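Local structure of enoyl-CoA hydratase/isomerase (3LAO) at residues K106-G114 / E196-I207; C116-M124 / T136-L144. The protein probably hydrates the double bond of an enoyl-CoA thioester, perhaps the acyl-CoA side chain of a steroid, as a homotrimer of the enoyl-CoA hydratase/isomerase family. All coordinates share one frame; numbering follows the deposited sequence.

Contact 1 (K106-G114 / E196-I207); sequences KPLVVAVQG and ELARALEYAERI
Val109 holds CG1 anti to its backbone N (chi1 164°) and CG2 anti to its carbonyl carbon, and the two methyls thereby reach different turns of helix 196-207. Val109 CG1 lies 3.6 Å from Ala200 CB, whereas Val109 CG2 stands 3.9 Å from Ile207 CD1 and 4.2 Å from Ala204 CB. Ile207 divides its own branches likewise: at chi1 -71° CG2 is turned anti to the backbone N and comes to 3.6 Å from Pro107 CG, the two side chains lying alongside one another and running opposite ways. Further along the strand, Ala111 CB meets Ala200 CB at 3.7 Å; methyls this small on both sides are consistent with the 7.6 Å approach of the short strand and helix axes. At the first turn of the helix, the bent Glu196 chain crosses Gln113 at about a right angle, with Glu196 OE2 3.6 Å from Gln113 CB. Their polar ends are held elsewhere: Gln113 NE2 is bonded to the carbonyl oxygens of Gly66 and Ala64, and Glu196 OE1 weakly to Gly194 N. Leu197 and Ala204 also touch strand 59-64, while Glu196 touches strand 129-133, extending the helix's cover to both neighbouring strands. The helix runs nearly antiparallel to the strand, 169° between axes, as expected of a helix covering strand 108-112 of the large sheet in the crotonase fold.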
loop_
_atom_site.group_PDB
_atom_site.type_symbol
_atom_site.label_atom_id
_atom_site.label_comp_id
_atom_site.label_asym_id
_atom_site.label_seq_id
_atom_site.Cartn_x
_atom_site.Cartn_y
_atom_site.Cartn_z
ATOM N N LYS B 106 -3.257 -14.051 16.551
ATOM C CA LYS B 106 -2.143 -13.656 17.398
ATOM C C LYS B 106 -0.900 -13.462 16.527
ATOM O O LYS B 106 -0.899 -13.832 15.366
ATOM C CB LYS B 106 -1.882 -14.712 18.455
ATOM C CG LYS B 106 -3.018 -14.878 19.411
ATOM C CD LYS B 106 -2.537 -15.610 20.669
ATOM C CE LYS B 106 -2.809 -17.096 20.626
ATOM N NZ LYS B 106 -2.110 -17.716 21.797
ATOM N N PRO B 107 0.141 -12.830 17.080
ATOM C CA PRO B 107 1.261 -12.361 16.252
ATOM C C PRO B 107 2.188 -13.447 15.795
ATOM O O PRO B 107 2.380 -14.399 16.495
ATOM C CB PRO B 107 2.026 -11.405 17.195
ATOM C CG PRO B 107 0.989 -10.950 18.149
ATOM C CD PRO B 107 0.101 -12.144 18.384
ATOM N N LEU B 108 2.789 -13.284 14.630
ATOM C CA LEU B 108 3.779 -14.242 14.174
ATOM C C LEU B 108 5.013 -13.509 13.691
ATOM O O LEU B 108 4.925 -12.532 12.963
ATOM C CB LEU B 108 3.191 -15.094 13.057
ATOM C CG LEU B 108 4.146 -16.021 12.307
ATOM C CD1 LEU B 108 4.540 -17.122 13.198
ATOM C CD2 LEU B 108 3.347 -16.559 11.177
ATOM N N VAL B 109 6.167 -13.970 14.132
ATOM C CA VAL B 109 7.425 -13.399 13.737
ATOM C C VAL B 109 8.138 -14.526 13.008
ATOM O O VAL B 109 8.043 -15.684 13.414
ATOM C CB VAL B 109 8.262 -13.010 14.962
ATOM C CG1 VAL B 109 9.734 -12.782 14.558
ATOM C CG2 VAL B 109 7.677 -11.794 15.639
ATOM N N VAL B 110 8.838 -14.204 11.929
ATOM C CA VAL B 110 9.508 -15.241 11.203
ATOM C C VAL B 110 10.977 -14.915 10.944
ATOM O O VAL B 110 11.331 -13.771 10.582
ATOM C CB VAL B 110 8.777 -15.567 9.877
ATOM C CG1 VAL B 110 8.867 -14.355 8.866
ATOM C CG2 VAL B 110 9.390 -16.812 9.292
ATOM N N ALA B 111 11.824 -15.926 11.121
ATOM C CA ALA B 111 13.261 -15.842 10.795
ATOM C C ALA B 111 13.619 -16.729 9.595
ATOM O O ALA B 111 13.320 -17.918 9.607
ATOM C CB ALA B 111 14.095 -16.258 12.023
ATOM N N VAL B 112 14.281 -16.164 8.585
ATOM C CA VAL B 112 14.656 -16.914 7.378
ATOM C C VAL B 112 16.134 -16.787 6.990
ATOM O O VAL B 112 16.733 -15.715 7.081
ATOM C CB VAL B 112 13.906 -16.431 6.140
ATOM C CG1 VAL B 112 12.398 -16.480 6.340
ATOM C CG2 VAL B 112 14.336 -15.080 5.859
ATOM N N GLN B 113 16.670 -17.874 6.457
ATOM C CA GLN B 113 18.070 -17.943 6.049
ATOM C C GLN B 113 18.259 -18.817 4.822
ATOM O O GLN B 113 17.500 -19.781 4.585
ATOM C CB GLN B 113 18.918 -18.546 7.169
ATOM C CG GLN B 113 18.870 -20.084 7.234
ATOM C CD GLN B 113 17.656 -20.631 7.977
ATOM O OE1 GLN B 113 16.521 -20.150 7.801
ATOM N NE2 GLN B 113 17.882 -21.676 8.793
ATOM N N GLY B 114 19.312 -18.504 4.075
ATOM C CA GLY B 114 19.725 -19.306 2.940
ATOM C C GLY B 114 18.827 -19.233 1.715
ATOM O O GLY B 114 18.958 -18.330 0.899
ATOM N N GLU B 196 19.735 -14.457 12.720
ATOM C CA GLU B 196 18.359 -14.160 12.382
ATOM C C GLU B 196 17.388 -14.652 13.467
ATOM O O GLU B 196 16.386 -13.998 13.750
ATOM C CB GLU B 196 17.982 -14.610 10.958
ATOM C CG GLU B 196 17.949 -16.118 10.738
ATOM C CD GLU B 196 19.354 -16.789 10.652
ATOM O OE1 GLU B 196 20.399 -16.080 10.568
ATOM O OE2 GLU B 196 19.394 -18.050 10.671
ATOM N N LEU B 197 17.677 -15.778 14.096
ATOM C CA LEU B 197 16.715 -16.280 15.064
ATOM C C LEU B 197 16.844 -15.494 16.357
ATOM O O LEU B 197 15.833 -15.166 16.971
ATOM C CB LEU B 197 16.879 -17.768 15.318
ATOM C CG LEU B 197 15.902 -18.348 16.344
ATOM C CD1 LEU B 197 14.397 -18.127 16.036
ATOM C CD2 LEU B 197 16.218 -19.813 16.520
ATOM N N ALA B 198 18.070 -15.152 16.757
ATOM C CA ALA B 198 18.243 -14.372 17.982
ATOM C C ALA B 198 17.497 -13.053 17.866
ATOM O O ALA B 198 16.902 -12.550 18.836
ATOM C CB ALA B 198 19.676 -14.115 18.261
ATOM N N ARG B 199 17.532 -12.498 16.668
ATOM C CA ARG B 199 16.918 -11.211 16.398
ATOM C C ARG B 199 15.401 -11.325 16.341
ATOM O O ARG B 199 14.693 -10.547 16.969
ATOM C CB ARG B 199 17.446 -10.657 15.096
ATOM C CG ARG B 199 17.076 -9.230 14.913
ATOM C CD ARG B 199 17.511 -8.413 16.130
ATOM N NE ARG B 199 16.837 -7.130 16.115
ATOM C CZ ARG B 199 17.193 -6.087 16.852
ATOM N NH1 ARG B 199 18.249 -6.176 17.664
ATOM N NH2 ARG B 199 16.498 -4.948 16.771
ATOM N N ALA B 200 14.907 -12.316 15.607
ATOM C CA ALA B 200 13.483 -12.615 15.614
ATOM C C ALA B 200 12.934 -12.781 17.038
ATOM O O ALA B 200 11.872 -12.251 17.377
ATOM C CB ALA B 200 13.172 -13.871 14.742
ATOM N N LEU B 201 13.673 -13.502 17.872
ATOM C CA LEU B 201 13.331 -13.657 19.293
ATOM C C LEU B 201 13.214 -12.319 20.051
ATOM O O LEU B 201 12.236 -12.088 20.740
ATOM C CB LEU B 201 14.315 -14.610 19.997
ATOM C CG LEU B 201 14.014 -16.075 19.718
ATOM C CD1 LEU B 201 15.037 -17.068 20.284
ATOM C CD2 LEU B 201 12.627 -16.360 20.249
ATOM N N GLU B 202 14.194 -11.434 19.913
ATOM C CA GLU B 202 14.089 -10.142 20.560
ATOM C C GLU B 202 12.776 -9.397 20.171
ATOM O O GLU B 202 12.114 -8.808 21.029
ATOM C CB GLU B 202 15.294 -9.280 20.203
ATOM C CG GLU B 202 16.598 -10.016 20.183
ATOM C CD GLU B 202 17.801 -9.079 20.084
ATOM O OE1 GLU B 202 17.608 -7.850 20.183
ATOM O OE2 GLU B 202 18.939 -9.573 19.911
ATOM N N TYR B 203 12.418 -9.417 18.884
ATOM C CA TYR B 203 11.180 -8.787 18.422
ATOM C C TYR B 203 9.962 -9.417 19.048
ATOM O O TYR B 203 8.997 -8.729 19.346
ATOM C CB TYR B 203 11.010 -8.878 16.887
ATOM C CG TYR B 203 11.755 -7.819 16.113
ATOM C CD1 TYR B 203 11.272 -6.500 16.048
ATOM C CD2 TYR B 203 12.948 -8.120 15.433
ATOM C CE1 TYR B 203 11.960 -5.505 15.332
ATOM C CE2 TYR B 203 13.643 -7.123 14.689
ATOM C CZ TYR B 203 13.141 -5.823 14.660
ATOM O OH TYR B 203 13.805 -4.849 13.959
ATOM N N ALA B 204 10.000 -10.738 19.192
ATOM C CA ALA B 204 8.880 -11.501 19.711
ATOM C C ALA B 204 8.750 -11.275 21.199
ATOM O O ALA B 204 7.644 -11.164 21.708
ATOM C CB ALA B 204 9.061 -12.987 19.434
ATOM N N GLU B 205 9.876 -11.238 21.907
ATOM C CA GLU B 205 9.852 -10.814 23.311
ATOM C C GLU B 205 9.252 -9.405 23.473
ATOM O O GLU B 205 8.456 -9.157 24.388
ATOM C CB GLU B 205 11.228 -10.929 23.967
ATOM C CG GLU B 205 11.412 -12.281 24.707
ATOM C CD GLU B 205 12.782 -12.940 24.447
ATOM O OE1 GLU B 205 13.710 -12.259 23.931
ATOM O OE2 GLU B 205 12.931 -14.146 24.761
ATOM N N ARG B 206 9.579 -8.504 22.558
ATOM C CA ARG B 206 9.001 -7.175 22.635
ATOM C C ARG B 206 7.449 -7.145 22.461
ATOM O O ARG B 206 6.771 -6.410 23.165
ATOM C CB ARG B 206 9.714 -6.223 21.677
ATOM C CG ARG B 206 9.671 -4.779 22.131
ATOM C CD ARG B 206 10.890 -4.439 22.961
ATOM N NE ARG B 206 11.637 -3.293 22.439
ATOM C CZ ARG B 206 12.277 -3.265 21.263
ATOM N NH1 ARG B 206 12.257 -4.317 20.437
ATOM N NH2 ARG B 206 12.934 -2.166 20.905
ATOM N N ILE B 207 6.909 -7.949 21.538
ATOM C CA ILE B 207 5.481 -8.033 21.284
ATOM C C ILE B 207 4.841 -8.732 22.477
ATOM O O ILE B 207 3.715 -8.423 22.886
ATOM C CB ILE B 207 5.194 -8.867 19.990
ATOM C CG1 ILE B 207 5.606 -8.108 18.721
ATOM C CG2 ILE B 207 3.740 -9.361 19.902
ATOM C CD1 ILE B 207 5.607 -9.029 17.428
#

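Contact 2 (C116-M124 / T136-L144); sequences CWTAGIELM and TRFAHLEVL
Thr118 N donates a nearly straight hydrogen bond to Ala139 O, 2.9 Å long with 171° at the hydrogen. A weak partner, Cys116 N to Arg137 O at 2.9 Å, pairs the other end of the two short parallel strands. On one face of this ladder the Trp117 ring sets its edge against the Phe138-Ala139 peptide, with Trp117 CZ3 3.5 Å from Ala139 CB. Leu141 CD1 forms a CH-pi contact over one face of the indole, 3.9 Å from the centroid of the five-membered ring of Trp117 and 9° off its normal. Trp117 CZ2 lies over a face of the Arg137 guanidinium, the planes 71° apart, while Glu175 takes the charge of Arg137 in a salt bridge. These strands belong, with 175-177, to the small second sheet of the crotonase fold; in relatives the helix start after the first strand helps form the oxyanion hole. Phe138 faces the other way: Cys116 SG, anti to its backbone N, and selenomethionine Met124 SE approach Phe138 CE2 obliquely from opposite sides of the ring plane, at 3.5 and 3.6 Å. Ile121 CD1 comes within 3.5 Å of His140 ND1, a buried nitrogen with no polar partner in the model.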
loop_
_atom_site.group_PDB
_atom_site.type_symbol
_atom_site.label_atom_id
_atom_site.label_comp_id
_atom_site.label_asym_id
_atom_site.label_seq_id
_atom_site.Cartn_x
_atom_site.Cartn_y
_atom_site.Cartn_z
ATOM N N CYS B 116 14.909 -19.519 -0.026
ATOM C CA CYS B 116 13.523 -19.182 0.275
ATOM C C CYS B 116 12.668 -19.190 -0.987
ATOM O O CYS B 116 12.246 -18.139 -1.470
ATOM C CB CYS B 116 13.441 -17.815 0.957
ATOM S SG CYS B 116 11.890 -17.512 1.837
ATOM N N TRP B 117 12.415 -20.383 -1.517
ATOM C CA TRP B 117 11.777 -20.522 -2.821
ATOM C C TRP B 117 10.260 -20.407 -2.707
ATOM O O TRP B 117 9.666 -20.855 -1.727
ATOM C CB TRP B 117 12.156 -21.859 -3.462
ATOM C CG TRP B 117 13.593 -21.939 -3.878
ATOM C CD1 TRP B 117 14.326 -23.071 -4.077
ATOM C CD2 TRP B 117 14.471 -20.839 -4.149
ATOM N NE1 TRP B 117 15.607 -22.745 -4.454
ATOM C CE2 TRP B 117 15.721 -21.382 -4.505
ATOM C CE3 TRP B 117 14.321 -19.449 -4.123
ATOM C CZ2 TRP B 117 16.815 -20.584 -4.833
ATOM C CZ3 TRP B 117 15.408 -18.658 -4.449
ATOM C CH2 TRP B 117 16.639 -19.227 -4.800
ATOM N N THR B 118 9.641 -19.803 -3.717
ATOM C CA THR B 118 8.213 -19.977 -3.952
ATOM C C THR B 118 7.420 -19.848 -2.656
ATOM O O THR B 118 7.039 -18.746 -2.257
ATOM C CB THR B 118 7.908 -21.344 -4.594
ATOM O OG1 THR B 118 9.133 -21.961 -5.013
ATOM C CG2 THR B 118 6.993 -21.176 -5.797
ATOM N N ALA B 119 7.176 -20.978 -2.002
ATOM C CA ALA B 119 6.175 -21.050 -0.943
ATOM C C ALA B 119 6.667 -20.365 0.328
ATOM O O ALA B 119 5.878 -20.045 1.217
ATOM C CB ALA B 119 5.807 -22.498 -0.659
ATOM N N GLY B 120 7.976 -20.141 0.405
ATOM C CA GLY B 120 8.579 -19.552 1.585
ATOM C C GLY B 120 8.416 -18.046 1.630
ATOM O O GLY B 120 8.165 -17.469 2.688
ATOM N N ILE B 121 8.559 -17.406 0.474
ATOM C CA ILE B 121 8.212 -15.996 0.330
ATOM C C ILE B 121 6.827 -15.709 0.902
ATOM O O ILE B 121 6.673 -14.868 1.787
ATOM C CB ILE B 121 8.250 -15.553 -1.144
ATOM C CG1 ILE B 121 9.671 -15.667 -1.699
ATOM C CG2 ILE B 121 7.730 -14.131 -1.286
ATOM C CD1 ILE B 121 9.783 -15.322 -3.167
ATOM N N GLU B 122 5.823 -16.412 0.390
ATOM C CA GLU B 122 4.440 -16.167 0.778
ATOM C C GLU B 122 4.262 -16.473 2.248
ATOM O O GLU B 122 3.488 -15.832 2.944
ATOM C CB GLU B 122 3.478 -17.009 -0.060
ATOM C CG GLU B 122 2.366 -16.163 -0.756
ATOM C CD GLU B 122 1.144 -15.872 0.179
ATOM O OE1 GLU B 122 1.143 -14.824 0.878
ATOM O OE2 GLU B 122 0.177 -16.683 0.207
ATOM N N LEU B 123 5.023 -17.442 2.731
ATOM C CA LEU B 123 4.912 -17.843 4.109
ATOM C C LEU B 123 5.452 -16.689 4.937
ATOM O O LEU B 123 4.872 -16.298 5.945
ATOM C CB LEU B 123 5.733 -19.097 4.322
ATOM C CG LEU B 123 5.612 -19.856 5.626
ATOM C CD1 LEU B 123 4.147 -20.175 5.904
ATOM C CD2 LEU B 123 6.456 -21.121 5.507
HETATM N N MSE B 124 6.544 -16.113 4.460
HETATM C CA MSE B 124 7.155 -14.991 5.130
HETATM C C MSE B 124 6.277 -13.737 5.166
HETATM O O MSE B 124 6.286 -12.995 6.145
HETATM C CB MSE B 124 8.463 -14.671 4.442
HETATM C CG MSE B 124 9.299 -13.716 5.195
HETATM SE SE MSE B 124 10.850 -13.277 4.142
HETATM C CE MSE B 124 10.001 -12.275 2.710
ATOM N N THR B 136 20.434 -14.329 2.094
ATOM C CA THR B 136 19.326 -15.226 1.863
ATOM C C THR B 136 18.828 -14.960 0.443
ATOM O O THR B 136 18.849 -13.827 -0.020
ATOM C CB THR B 136 18.209 -14.961 2.874
ATOM O OG1 THR B 136 18.695 -15.236 4.197
ATOM C CG2 THR B 136 16.971 -15.794 2.548
ATOM N N ARG B 137 18.366 -15.996 -0.239
ATOM C CA ARG B 137 17.984 -15.878 -1.631
ATOM C C ARG B 137 16.521 -16.184 -1.788
ATOM O O ARG B 137 16.037 -17.134 -1.253
ATOM C CB ARG B 137 18.727 -16.898 -2.487
ATOM C CG ARG B 137 20.236 -16.742 -2.560
ATOM C CD ARG B 137 20.834 -18.109 -2.997
ATOM N NE ARG B 137 20.858 -18.332 -4.457
ATOM C CZ ARG B 137 20.812 -19.530 -5.061
ATOM N NH1 ARG B 137 20.702 -20.656 -4.352
ATOM N NH2 ARG B 137 20.866 -19.605 -6.390
ATOM N N PHE B 138 15.846 -15.421 -2.621
ATOM C CA PHE B 138 14.427 -15.549 -2.784
ATOM C C PHE B 138 14.166 -15.665 -4.246
ATOM O O PHE B 138 14.800 -14.966 -5.068
ATOM C CB PHE B 138 13.747 -14.249 -2.297
ATOM C CG PHE B 138 13.930 -13.968 -0.825
ATOM C CD1 PHE B 138 14.962 -13.153 -0.377
ATOM C CD2 PHE B 138 13.058 -14.524 0.120
ATOM C CE1 PHE B 138 15.125 -12.897 1.018
ATOM C CE2 PHE B 138 13.200 -14.275 1.536
ATOM C CZ PHE B 138 14.218 -13.451 1.977
ATOM N N ALA B 139 13.186 -16.477 -4.599
ATOM C CA ALA B 139 12.687 -16.344 -5.950
ATOM C C ALA B 139 11.323 -16.960 -6.099
ATOM O O ALA B 139 10.985 -17.906 -5.406
ATOM C CB ALA B 139 13.723 -16.953 -6.989
ATOM N N HIS B 140 10.537 -16.387 -6.989
ATOM C CA HIS B 140 9.254 -16.930 -7.387
ATOM C C HIS B 140 9.362 -17.794 -8.643
ATOM O O HIS B 140 8.915 -17.406 -9.725
ATOM C CB HIS B 140 8.290 -15.788 -7.639
ATOM C CG HIS B 140 7.175 -15.743 -6.661
ATOM N ND1 HIS B 140 7.192 -14.920 -5.559
ATOM C CD2 HIS B 140 6.027 -16.451 -6.594
ATOM C CE1 HIS B 140 6.087 -15.108 -4.864
ATOM N NE2 HIS B 140 5.367 -16.037 -5.467
ATOM N N LEU B 141 9.950 -18.973 -8.484
ATOM C CA LEU B 141 10.285 -19.845 -9.598
ATOM C C LEU B 141 9.089 -20.481 -10.298
ATOM O O LEU B 141 9.235 -21.061 -11.363
ATOM C CB LEU B 141 11.244 -20.937 -9.132
ATOM C CG LEU B 141 12.496 -20.474 -8.399
ATOM C CD1 LEU B 141 13.225 -21.648 -7.811
ATOM C CD2 LEU B 141 13.413 -19.700 -9.322
ATOM N N GLU B 142 7.913 -20.376 -9.707
ATOM C CA GLU B 142 6.726 -20.987 -10.286
ATOM C C GLU B 142 6.455 -20.584 -11.728
ATOM O O GLU B 142 6.073 -21.412 -12.540
ATOM C CB GLU B 142 5.491 -20.661 -9.457
ATOM C CG GLU B 142 4.217 -20.654 -10.287
ATOM C CD GLU B 142 3.733 -19.259 -10.612
ATOM O OE1 GLU B 142 2.794 -19.133 -11.422
ATOM O OE2 GLU B 142 4.281 -18.289 -10.053
ATOM N N VAL B 143 6.618 -19.304 -12.036
ATOM C CA VAL B 143 6.327 -18.809 -13.372
ATOM C C VAL B 143 7.077 -19.597 -14.422
ATOM O O VAL B 143 6.512 -19.985 -15.431
ATOM C CB VAL B 143 6.678 -17.333 -13.541
ATOM C CG1 VAL B 143 5.423 -16.517 -13.630
ATOM C CG2 VAL B 143 7.570 -16.853 -12.412
ATOM N N LEU B 144 8.352 -19.839 -14.180
ATOM C CA LEU B 144 9.148 -20.574 -15.138
ATOM C C LEU B 144 8.518 -21.910 -15.524
ATOM O O LEU B 144 8.771 -22.409 -16.613
ATOM C CB LEU B 144 10.569 -20.757 -14.625
ATOM C CG LEU B 144 11.248 -19.412 -14.386
ATOM C CD1 LEU B 144 12.754 -19.532 -14.294
ATOM C CD2 LEU B 144 10.849 -18.454 -15.476
#

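From the N terminus, the chain first lays down strands 14-19, 22-27 and 59-64, then enters contact 1 through strand 108-112. Almost at once it turns into the first segment of contact 2, crosses back through strand 129-133, next to 108-112 in the large sheet, and closes a short loop of 11 residues at 136-144. Helix 196-207 closes the far longer loop of contact 1, of 81 residues, so contact 2 falls wholly within it. The centres lie about 19 Å apart, yet Gly114 O and Arg137 N meet at 2.7 Å, a probable hydrogen bond that ties the connection after strand 108-112 to strand 137-139 of the small sheet. Contact 1 borders the second subunit, contact 2 the third.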